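Local coordinates for uncharacterized protein (PDB 4ECO) that is of unknown function but folds as a leucine-rich repeat solenoid, an architecture that commonly serves to bind other proteins, at residues M143-T148 with M334-Y339; C373-Q378 with P393-A398. All blocks are in the same frame, centred on the assembly; numbering follows the deposited sequence.

In the fold
Contact 1 (143-148 with 334-339) lies close to the middle of the chain, its centre about 6 Å from the chain centre, whereas contact 2 (373-378 with 393-398) sits about 18 Å from it. The two centres are about 19 Å apart and the nearest atoms about 8 Å, so they do not touch each other. Strand 354-359 connects them: it pairs in parallel with strand 334-336 of contact 1 and with strand 373-375 of contact 2. Contact 1 joins a helix from far earlier in the sequence to a repeat strand; contact 2 joins neighbouring pieces of the solenoid. Neither contact includes Glu117 or Ser192, the residues at the bound sodium ion.

Contact 1. Residues M143-T148 with M334-Y339; sequences MHYQKT and MLECLY
The selenomethionines Met143 and Met334 meet selenium to selenium, SE to SE at 3.7 Å, their chains crossing obliquely. Met334 is bent at its last torsion (chi3 63°), which lays its methyl CE alongside Gln146 from CB to the amide; the closest atom there is Gln146 OE1, 3.6 Å from Met334 CE. Gln146 places its CG anti to the backbone N (chi1 -176°) and then bends, bringing OE1 round to accept a hydrogen bond from water 2, which also donates weakly to Leu335 O. Its NE2 is held by Asp151.

Further along the strand, Glu336 crosses Tyr145 at about a right angle, ring and carboxylate planes 30° apart, with OE2 3.5 Å from Tyr145 CE1. Water 1, in the ring plane at the phenol edge, bridges the two: it lies 2.5 Å from Tyr145 OH and donates to Glu336 OE2. That oxygen also accepts from Gly313 N, while OE1 takes Leu338 N at 3.0 Å, nearly along its C-O axis. Replacing Glu336 by an alanine would probably leave Leu338 N and Gly313 N without their acceptor and water 1 without its link to the strand.

Met334 and Glu336 project toward the helix while Leu335 points away, and its side chain touches Phe349, as expected of variable and core positions in a leucine-rich repeat strand; helix 144-149 therefore packs on the variable-residue face. Two backbone N-H groups and a water on one buried carboxylate would favour its anionic form, so apolar selenium packing here adjoins a buried, water-bridged and probably charged polar cluster.

Contact 2. Residues C373-Q378 with P393-A398; sequences CGFTEQ and PNIFDA
Phe375 and Phe396 lie almost parallel, their planes only 20° apart, yet the pair is displaced so far that little of one ring lies over the other. The centroids are 5.5 Å apart, and the closest approach is Phe375 CZ to Phe396 CE1, 3.6 Å. A backbone oxygen closes in from another direction: Ile395 O lies at the edge of the Phe375 ring, in its plane, 3.5 Å from CE2. The Ile395 side chain runs across that of Phe375 at about a right angle and touches it with its end, CD1 being 3.9 Å from Phe375 CZ.

This is packing between successive coils of the leucine-rich repeat solenoid, joining strand 373-375 to the loop that follows strand 381-383. Phe375 and Phe396 both rest on Leu382, and Phe396 continues to Met404 and Ile407 of strand 404-408, so the aromatic pair spans adjacent turns of the apolar core.

Ile395 sets its CG1 between the backbone N and the carbonyl carbon (chi1 63°), which places this atom over one face of the Phe396 ring, off-centre, 3.4 Å from its plane. Asn394, the residue before Ile395, centres an inverse gamma turn, and its side chain is hydrogen-bonded to Lys431 N and Asp426.

Contact 1. Residues M143-T148 with M334-Y339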
HETATM    1  N   MSE A 143       3.166   0.913 -11.487  1.00 37.56           N
HETATM    2  CA  MSE A 143       2.309   1.044 -10.299  1.00 36.95           C
HETATM    3  C   MSE A 143       1.563  -0.234  -9.946  1.00 41.65           C
HETATM    4  O   MSE A 143       0.823  -0.230  -8.956  1.00 43.05           O
HETATM    5  CB  MSE A 143       1.259   2.154 -10.528  1.00 39.23           C
HETATM    6  CG  MSE A 143       1.850   3.545 -10.753  1.00 46.41           C
HETATM    7 SE   MSE A 143       3.117   4.069  -9.398  0.75 52.85          SE
HETATM    8  CE  MSE A 143       1.913   4.095  -7.845  1.00 50.10           C
ATOM      9  N   HIS A 144       1.727  -1.314 -10.738  1.00 37.39           N
ATOM     10  CA  HIS A 144       1.007  -2.574 -10.510  1.00 35.96           C
ATOM     11  C   HIS A 144       1.330  -3.184  -9.145  1.00 40.07           C
ATOM     12  O   HIS A 144       0.393  -3.653  -8.498  1.00 40.01           O
ATOM     13  CB  HIS A 144       1.260  -3.622 -11.612  1.00 35.92           C
ATOM     14  CG  HIS A 144       0.417  -4.846 -11.458  1.00 38.54           C
ATOM     15  ND1 HIS A 144       0.714  -5.817 -10.509  1.00 39.75           N
ATOM     16  CD2 HIS A 144      -0.704  -5.208 -12.126  1.00 40.13           C
ATOM     17  CE1 HIS A 144      -0.251  -6.717 -10.610  1.00 39.26           C
ATOM     18  NE2 HIS A 144      -1.118  -6.402 -11.580  1.00 39.71           N
ATOM     19  N   TYR A 145       2.625  -3.219  -8.714  1.00 35.11           N
ATOM     20  CA  TYR A 145       2.941  -3.824  -7.425  1.00 35.06           C
ATOM     21  C   TYR A 145       2.320  -2.995  -6.319  1.00 42.75           C
ATOM     22  O   TYR A 145       1.736  -3.551  -5.376  1.00 41.89           O
ATOM     23  CB  TYR A 145       4.456  -3.987  -7.201  1.00 36.13           C
ATOM     24  CG  TYR A 145       4.810  -4.756  -5.934  1.00 36.40           C
ATOM     25  CD1 TYR A 145       4.970  -4.103  -4.717  1.00 38.53           C
ATOM     26  CD2 TYR A 145       5.018  -6.130  -5.965  1.00 36.71           C
ATOM     27  CE1 TYR A 145       5.320  -4.800  -3.560  1.00 39.66           C
ATOM     28  CE2 TYR A 145       5.365  -6.838  -4.812  1.00 37.18           C
ATOM     29  CZ  TYR A 145       5.506  -6.170  -3.614  1.00 40.87           C
ATOM     30  OH  TYR A 145       5.852  -6.871  -2.495  1.00 38.70           O
ATOM     31  N   GLN A 146       2.399  -1.661  -6.476  1.00 40.99           N
ATOM     32  CA  GLN A 146       1.884  -0.680  -5.540  1.00 41.37           C
ATOM     33  C   GLN A 146       0.377  -0.853  -5.326  1.00 44.57           C
ATOM     34  O   GLN A 146      -0.040  -1.012  -4.173  1.00 43.91           O
ATOM     35  CB  GLN A 146       2.205   0.741  -6.040  1.00 43.97           C
ATOM     36  CG  GLN A 146       1.810   1.887  -5.097  1.00 54.58           C
ATOM     37  CD  GLN A 146       2.551   1.912  -3.787  1.00 63.89           C
ATOM     38  OE1 GLN A 146       3.667   1.402  -3.649  1.00 51.55           O
ATOM     39  NE2 GLN A 146       1.931   2.521  -2.788  1.00 64.34           N
ATOM     40  N   LYS A 147      -0.429  -0.881  -6.416  1.00 40.14           N
ATOM     41  CA  LYS A 147      -1.878  -1.027  -6.282  1.00 39.34           C
ATOM     42  C   LYS A 147      -2.255  -2.385  -5.701  1.00 42.87           C
ATOM     43  O   LYS A 147      -3.238  -2.452  -4.966  1.00 45.51           O
ATOM     44  CB  LYS A 147      -2.653  -0.774  -7.607  1.00 42.22           C
ATOM     45  CG  LYS A 147      -2.251  -1.608  -8.832  1.00 72.73           C
ATOM     46  CD  LYS A 147      -3.231  -1.427 -10.021  1.00 86.56           C
ATOM     47  CE  LYS A 147      -2.715  -1.909 -11.380  1.00 88.53           C
ATOM     48  NZ  LYS A 147      -1.766  -0.941 -12.036  1.00 76.91           N
ATOM     49  N   THR A 148      -1.466  -3.432  -5.965  1.00 38.02           N
ATOM     50  CA  THR A 148      -1.783  -4.800  -5.546  1.00 37.93           C
ATOM     51  C   THR A 148      -1.426  -5.103  -4.091  1.00 41.13           C
ATOM     52  O   THR A 148      -2.242  -5.741  -3.403  1.00 40.52           O
ATOM     53  CB  THR A 148      -1.074  -5.833  -6.446  1.00 39.01           C
ATOM     54  OG1 THR A 148      -1.283  -5.452  -7.792  1.00 37.38           O
ATOM     55  CG2 THR A 148      -1.602  -7.270  -6.246  1.00 30.96           C
HETATM   56  N   MSE A 334       9.744   6.707  -4.670  1.00 43.42           N
HETATM   57  CA  MSE A 334       8.849   5.705  -4.074  1.00 40.67           C
HETATM   58  C   MSE A 334       9.641   4.683  -3.279  1.00 43.25           C
HETATM   59  O   MSE A 334      10.603   4.091  -3.790  1.00 40.89           O
HETATM   60  CB  MSE A 334       8.010   4.999  -5.134  1.00 41.68           C
HETATM   61  CG  MSE A 334       6.907   5.863  -5.726  1.00 48.60           C
HETATM   62 SE   MSE A 334       5.961   4.952  -7.182  0.75 55.64          SE
HETATM   63  CE  MSE A 334       5.195   3.404  -6.158  1.00 49.43           C
ATOM     64  N   LEU A 335       9.241   4.500  -2.000  1.00 39.74           N
ATOM     65  CA  LEU A 335       9.872   3.523  -1.119  1.00 38.22           C
ATOM     66  C   LEU A 335       8.821   2.807  -0.308  1.00 43.27           C
ATOM     67  O   LEU A 335       7.951   3.468   0.297  1.00 43.49           O
ATOM     68  CB  LEU A 335      10.907   4.192  -0.203  1.00 37.84           C
ATOM     69  CG  LEU A 335      11.634   3.310   0.803  1.00 40.77           C
ATOM     70  CD1 LEU A 335      12.507   2.230   0.099  1.00 40.17           C
ATOM     71  CD2 LEU A 335      12.450   4.158   1.740  1.00 44.33           C
ATOM     72  N   GLU A 336       8.879   1.456  -0.319  1.00 38.21           N
ATOM     73  CA  GLU A 336       7.990   0.632   0.497  1.00 37.87           C
ATOM     74  C   GLU A 336       8.865  -0.447   1.152  1.00 44.81           C
ATOM     75  O   GLU A 336       9.706  -1.062   0.477  1.00 45.04           O
ATOM     76  CB  GLU A 336       6.751   0.071  -0.272  1.00 38.37           C
ATOM     77  CG  GLU A 336       6.920  -1.159  -1.171  1.00 40.86           C
ATOM     78  CD  GLU A 336       7.025  -2.519  -0.500  1.00 53.34           C
ATOM     79  OE1 GLU A 336       6.652  -2.637   0.689  1.00 43.20           O
ATOM     80  OE2 GLU A 336       7.475  -3.475  -1.169  1.00 54.69           O
ATOM     81  N   CYS A 337       8.710  -0.613   2.490  1.00 43.04           N
ATOM     82  CA  CYS A 337       9.439  -1.590   3.309  1.00 43.36           C
ATOM     83  C   CYS A 337       8.460  -2.389   4.176  1.00 43.54           C
ATOM     84  O   CYS A 337       8.811  -2.773   5.297  1.00 42.48           O
ATOM     85  CB  CYS A 337      10.504  -0.918   4.172  1.00 45.51           C
ATOM     86  SG  CYS A 337      11.562   0.241   3.289  1.00 51.07           S
ATOM     87  N   LEU A 338       7.245  -2.643   3.666  1.00 38.64           N
ATOM     88  CA  LEU A 338       6.247  -3.441   4.366  1.00 38.76           C
ATOM     89  C   LEU A 338       6.814  -4.772   4.823  1.00 43.98           C
ATOM     90  O   LEU A 338       7.543  -5.414   4.071  1.00 46.60           O
ATOM     91  CB  LEU A 338       5.051  -3.709   3.454  1.00 38.68           C
ATOM     92  CG  LEU A 338       4.057  -2.583   3.252  1.00 44.49           C
ATOM     93  CD1 LEU A 338       3.289  -2.796   1.966  1.00 45.10           C
ATOM     94  CD2 LEU A 338       3.070  -2.531   4.384  1.00 46.22           C
ATOM     95  N   TYR A 339       6.516  -5.170   6.054  1.00 38.46           N
ATOM     96  CA  TYR A 339       6.891  -6.448   6.642  1.00 38.58           C
ATOM     97  C   TYR A 339       8.384  -6.725   6.522  1.00 44.00           C
ATOM     98  O   TYR A 339       8.822  -7.649   5.825  1.00 44.25           O
ATOM     99  CB  TYR A 339       6.084  -7.606   6.021  1.00 39.79           C
ATOM    100  CG  TYR A 339       4.593  -7.387   6.042  1.00 41.81           C
ATOM    101  CD1 TYR A 339       3.841  -7.691   7.170  1.00 43.69           C
ATOM    102  CD2 TYR A 339       3.929  -6.882   4.934  1.00 43.05           C
ATOM    103  CE1 TYR A 339       2.456  -7.508   7.188  1.00 44.58           C
ATOM    104  CE2 TYR A 339       2.546  -6.692   4.941  1.00 44.39           C
ATOM    105  CZ  TYR A 339       1.812  -7.014   6.069  1.00 54.49           C
ATOM    106  OH  TYR A 339       0.447  -6.838   6.068  1.00 62.62           O
TER
HETATM  107  O   HOH W   1       6.237  -5.551  -0.437  1.00 45.88           O
HETATM  108  O   HOH W   2       5.225   2.915  -1.569  1.00 37.58           O

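Contact 2. Residues C373-Q378 with P393-A398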
ATOM      1  N   CYS A 373      12.881  12.761   4.934  1.00 53.82           N
ATOM      2  CA  CYS A 373      12.674  13.006   3.506  1.00 53.63           C
ATOM      3  C   CYS A 373      11.811  14.248   3.263  1.00 58.54           C
ATOM      4  O   CYS A 373      11.237  14.812   4.193  1.00 58.30           O
ATOM      5  CB  CYS A 373      12.028  11.785   2.861  1.00 52.44           C
ATOM      6  SG  CYS A 373      10.326  11.495   3.398  1.00 55.07           S
ATOM      7  N   GLY A 374      11.690  14.607   1.983  1.00 55.06           N
ATOM      8  CA  GLY A 374      10.804  15.639   1.473  1.00 54.83           C
ATOM      9  C   GLY A 374       9.651  14.934   0.782  1.00 57.92           C
ATOM     10  O   GLY A 374       9.584  13.698   0.802  1.00 54.97           O
ATOM     11  N   PHE A 375       8.720  15.698   0.182  1.00 55.97           N
ATOM     12  CA  PHE A 375       7.580  15.097  -0.506  1.00 54.85           C
ATOM     13  C   PHE A 375       7.169  15.888  -1.765  1.00 58.66           C
ATOM     14  O   PHE A 375       7.225  17.112  -1.780  1.00 59.33           O
ATOM     15  CB  PHE A 375       6.364  14.974   0.441  1.00 56.13           C
ATOM     16  CG  PHE A 375       6.574  14.213   1.736  1.00 57.07           C
ATOM     17  CD1 PHE A 375       6.441  12.830   1.780  1.00 58.76           C
ATOM     18  CD2 PHE A 375       6.881  14.886   2.917  1.00 58.99           C
ATOM     19  CE1 PHE A 375       6.665  12.130   2.971  1.00 58.64           C
ATOM     20  CE2 PHE A 375       7.084  14.185   4.108  1.00 60.44           C
ATOM     21  CZ  PHE A 375       6.973  12.814   4.127  1.00 57.37           C
ATOM     22  N   THR A 376       6.711  15.169  -2.796  1.00 55.38           N
ATOM     23  CA  THR A 376       6.187  15.743  -4.042  1.00 56.20           C
ATOM     24  C   THR A 376       4.743  16.232  -3.788  1.00 64.31           C
ATOM     25  O   THR A 376       4.080  15.715  -2.886  1.00 64.00           O
ATOM     26  CB  THR A 376       6.253  14.715  -5.203  1.00 57.81           C
ATOM     27  OG1 THR A 376       5.141  13.813  -5.161  1.00 56.56           O
ATOM     28  CG2 THR A 376       7.570  13.951  -5.259  1.00 53.77           C
ATOM     29  N   GLU A 377       4.233  17.185  -4.601  1.00 64.13           N
ATOM     30  CA  GLU A 377       2.864  17.718  -4.471  1.00 64.62           C
ATOM     31  C   GLU A 377       1.807  16.670  -4.884  1.00 68.26           C
ATOM     32  O   GLU A 377       0.608  16.930  -4.767  1.00 69.38           O
ATOM     33  CB  GLU A 377       2.674  18.997  -5.321  1.00 67.73           C
ATOM     34  CG  GLU A 377       3.782  20.042  -5.228  1.00 83.91           C
ATOM     35  CD  GLU A 377       4.887  19.914  -6.265  1.00115.73           C
ATOM     36  OE1 GLU A 377       5.179  18.779  -6.716  1.00103.14           O
ATOM     37  OE2 GLU A 377       5.479  20.964  -6.611  1.00118.46           O
ATOM     38  N   GLN A 378       2.255  15.477  -5.325  1.00 63.29           N
ATOM     39  CA  GLN A 378       1.392  14.404  -5.828  1.00 62.37           C
ATOM     40  C   GLN A 378       1.094  13.312  -4.765  1.00 63.70           C
ATOM     41  O   GLN A 378       0.377  12.352  -5.084  1.00 62.83           O
ATOM     42  CB  GLN A 378       2.023  13.735  -7.085  1.00 64.09           C
ATOM     43  CG  GLN A 378       2.789  14.655  -8.053  1.00 82.69           C
ATOM     44  CD  GLN A 378       2.040  15.910  -8.450  1.00108.91           C
ATOM     45  OE1 GLN A 378       0.814  15.907  -8.670  1.00105.03           O
ATOM     46  NE2 GLN A 378       2.775  17.021  -8.530  1.00100.52           N
ATOM     47  N   PRO A 393       6.135  12.319  13.845  1.00 46.96           N
ATOM     48  CA  PRO A 393       7.366  12.979  13.356  1.00 48.55           C
ATOM     49  C   PRO A 393       7.126  14.347  12.705  1.00 53.63           C
ATOM     50  O   PRO A 393       6.295  14.484  11.804  1.00 53.66           O
ATOM     51  CB  PRO A 393       7.929  11.979  12.329  1.00 49.75           C
ATOM     52  CG  PRO A 393       6.737  11.200  11.868  1.00 52.16           C
ATOM     53  CD  PRO A 393       5.822  11.109  13.054  1.00 47.47           C
ATOM     54  N   ASN A 394       7.887  15.359  13.154  1.00 51.02           N
ATOM     55  CA  ASN A 394       7.783  16.723  12.631  1.00 51.15           C
ATOM     56  C   ASN A 394       8.539  16.848  11.279  1.00 52.21           C
ATOM     57  O   ASN A 394       9.565  17.530  11.200  1.00 53.80           O
ATOM     58  CB  ASN A 394       8.311  17.732  13.662  1.00 51.76           C
ATOM     59  CG  ASN A 394       7.883  19.149  13.401  1.00 72.62           C
ATOM     60  OD1 ASN A 394       6.968  19.424  12.608  1.00 64.24           O
ATOM     61  ND2 ASN A 394       8.505  20.088  14.099  1.00 69.30           N
ATOM     62  N   ILE A 395       8.012  16.199  10.225  1.00 44.28           N
ATOM     63  CA  ILE A 395       8.616  16.179   8.888  1.00 43.95           C
ATOM     64  C   ILE A 395       7.622  16.719   7.822  1.00 48.32           C
ATOM     65  O   ILE A 395       7.848  16.578   6.603  1.00 46.22           O
ATOM     66  CB  ILE A 395       9.139  14.746   8.504  1.00 45.96           C
ATOM     67  CG1 ILE A 395       8.006  13.686   8.429  1.00 43.35           C
ATOM     68  CG2 ILE A 395      10.311  14.292   9.420  1.00 48.22           C
ATOM     69  CD1 ILE A 395       8.420  12.400   7.719  1.00 40.48           C
ATOM     70  N   PHE A 396       6.554  17.372   8.294  1.00 47.36           N
ATOM     71  CA  PHE A 396       5.504  17.904   7.427  1.00 47.87           C
ATOM     72  C   PHE A 396       5.310  19.380   7.687  1.00 57.19           C
ATOM     73  O   PHE A 396       5.979  19.938   8.566  1.00 59.35           O
ATOM     74  CB  PHE A 396       4.177  17.140   7.646  1.00 47.50           C
ATOM     75  CG  PHE A 396       4.335  15.648   7.777  1.00 46.69           C
ATOM     76  CD1 PHE A 396       4.508  14.847   6.648  1.00 48.98           C
ATOM     77  CD2 PHE A 396       4.322  15.043   9.029  1.00 48.09           C
ATOM     78  CE1 PHE A 396       4.668  13.459   6.769  1.00 49.68           C
ATOM     79  CE2 PHE A 396       4.482  13.657   9.155  1.00 51.65           C
ATOM     80  CZ  PHE A 396       4.651  12.870   8.023  1.00 49.61           C
ATOM     81  N   ASP A 397       4.420  20.024   6.899  1.00 54.75           N
ATOM     82  CA  ASP A 397       4.101  21.434   7.084  1.00 56.09           C
ATOM     83  C   ASP A 397       2.634  21.664   6.790  1.00 58.87           C
ATOM     84  O   ASP A 397       2.182  21.427   5.670  1.00 58.06           O
ATOM     85  CB  ASP A 397       4.982  22.348   6.209  1.00 59.64           C
ATOM     86  CG  ASP A 397       5.043  23.808   6.649  1.00 78.99           C
ATOM     87  OD1 ASP A 397       4.218  24.215   7.508  1.00 81.87           O
ATOM     88  OD2 ASP A 397       5.929  24.538   6.154  1.00 86.77           O
ATOM     89  N   ALA A 398       1.893  22.143   7.795  1.00 54.59           N
ATOM     90  CA  ALA A 398       0.478  22.469   7.648  1.00 53.66           C
ATOM     91  C   ALA A 398       0.315  23.596   6.630  1.00 59.62           C
ATOM     92  O   ALA A 398      -0.691  23.642   5.914  1.00 59.22           O
ATOM     93  CB  ALA A 398      -0.108  22.863   8.994  1.00 54.17           C
TER